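Local coordinates for uncharacterized protein 4E10_S0_1Z6NA_001 (T18) (Artificial gene, PDB 3LEF), which is a computationally designed epitope-scaffold, apparently of thioredoxin-like fold, made to present the HIV epitope recognised by antibody 4E10 as a vaccine immunogen, at residues G40-S43 and A44-E47. Residues are numbered along the deposited sequence; the frame is centred on the assembly and turned at random.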
loop_
_atom_site.group_PDB
_atom_site.type_symbol
_atom_site.label_atom_id
_atom_site.label_comp_id
_atom_site.label_asym_id
_atom_site.label_seq_id
_atom_site.Cartn_x
_atom_site.Cartn_y
_atom_site.Cartn_z
ATOM N N GLY A 40 -26.962 7.696 12.782
ATOM C CA GLY A 40 -26.612 6.883 13.927
ATOM C C GLY A 40 -26.689 5.402 13.635
ATOM O O GLY A 40 -26.431 4.972 12.530
ATOM N N LEU A 41 -27.038 4.632 14.659
ATOM C CA LEU A 41 -27.105 3.179 14.599
ATOM C C LEU A 41 -28.298 2.740 15.406
ATOM O O LEU A 41 -28.722 3.456 16.307
ATOM C CB LEU A 41 -25.873 2.558 15.241
ATOM C CG LEU A 41 -24.501 2.931 14.724
ATOM C CD1 LEU A 41 -23.511 2.283 15.664
ATOM C CD2 LEU A 41 -24.312 2.441 13.286
ATOM N N PRO A 42 -28.850 1.560 15.095
ATOM C CA PRO A 42 -29.959 1.021 15.889
ATOM C C PRO A 42 -29.557 0.818 17.342
ATOM O O PRO A 42 -28.383 0.580 17.627
ATOM C CB PRO A 42 -30.251 -0.331 15.210
ATOM C CG PRO A 42 -29.769 -0.171 13.839
ATOM C CD PRO A 42 -28.530 0.680 13.961
ATOM N N SER A 43 -30.520 0.912 18.247
ATOM C CA SER A 43 -30.226 0.808 19.661
ATOM C C SER A 43 -29.754 -0.591 20.054
ATOM O O SER A 43 -28.911 -0.732 20.930
ATOM C CB SER A 43 -31.433 1.235 20.493
ATOM O OG SER A 43 -32.592 0.523 20.118
ATOM N N ALA A 44 -30.273 -1.625 19.407
ATOM C CA ALA A 44 -29.806 -2.980 19.694
ATOM C C ALA A 44 -28.303 -3.140 19.377
ATOM O O ALA A 44 -27.561 -3.750 20.151
ATOM C CB ALA A 44 -30.637 -4.003 18.937
ATOM N N LEU A 45 -27.866 -2.571 18.253
ATOM C CA LEU A 45 -26.464 -2.626 17.811
ATOM C C LEU A 45 -25.574 -1.771 18.716
ATOM O O LEU A 45 -24.501 -2.205 19.151
ATOM C CB LEU A 45 -26.355 -2.107 16.370
ATOM C CG LEU A 45 -25.269 -2.599 15.392
ATOM C CD1 LEU A 45 -25.008 -1.513 14.349
ATOM C CD2 LEU A 45 -23.976 -2.997 16.081
ATOM N N THR A 46 -26.032 -0.548 18.973
ATOM C CA THR A 46 -25.347 0.384 19.865
ATOM C C THR A 46 -25.076 -0.232 21.242
ATOM O O THR A 46 -24.010 -0.050 21.806
ATOM C CB THR A 46 -26.164 1.682 20.044
ATOM O OG1 THR A 46 -26.340 2.312 18.770
ATOM C CG2 THR A 46 -25.445 2.646 20.989
ATOM N N GLU A 47 -26.046 -0.969 21.765
ATOM C CA GLU A 47 -25.894 -1.673 23.029
ATOM C C GLU A 47 -24.818 -2.761 22.963
ATOM O O GLU A 47 -24.023 -2.907 23.882
ATOM C CB GLU A 47 -27.242 -2.279 23.443
ATOM C CG GLU A 47 -27.208 -3.102 24.714
ATOM C CD GLU A 47 -28.597 -3.510 25.167
ATOM O OE1 GLU A 47 -29.511 -3.555 24.306
ATOM O OE2 GLU A 47 -28.775 -3.779 26.381
#
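Thr46 N donates to Pro42 O at 2.9 Å with an almost straight N-H...O angle of 171°, and Glu47 N to Ser43 O at 3.0 Å, two successive i to i+4 bonds that open the first turn of helix 43-50. This is a helix N-terminus with proline at the N-cap, in the short connection from helix 23-39 of a thioredoxin-like fold; Gly40, with positive phi, marks where the preceding helix ends, and Leu41 is extended before Pro42.

The carbonyl of Pro42 does double duty. Besides the amide, it accepts from the hydroxyl of the same threonine, Thr46 OG1 to Pro42 O being 2.9 Å. That donor sits above the carbonyl plane, 48° out of it, whereas the amide comes in nearly head-on. The hydroxyl gets there because OG1 is anti to the threonine's own carbonyl carbon (chi1 -60°), which turns it back toward the start of the helix and brings it within 3.6 Å of Leu41 CB. Two donors from one residue thus grip a single oxygen, and the second bond fixes the rotation of the threonine side chain.

Leu45 turns to the buried side. It packs against Glu152, Ile155 and Leu159 of helix 151-163, while Pro42 also touches Glu152, so the turn is laid against that C-terminal helix. Leu41 and Leu45 approach at a slant, and the Pro42 ring lies alongside Leu45. The same methyl serves both neighbours: Leu45 CD1 is 4.2 Å from Leu41 CD2 and 4.2 Å from Pro42 CD.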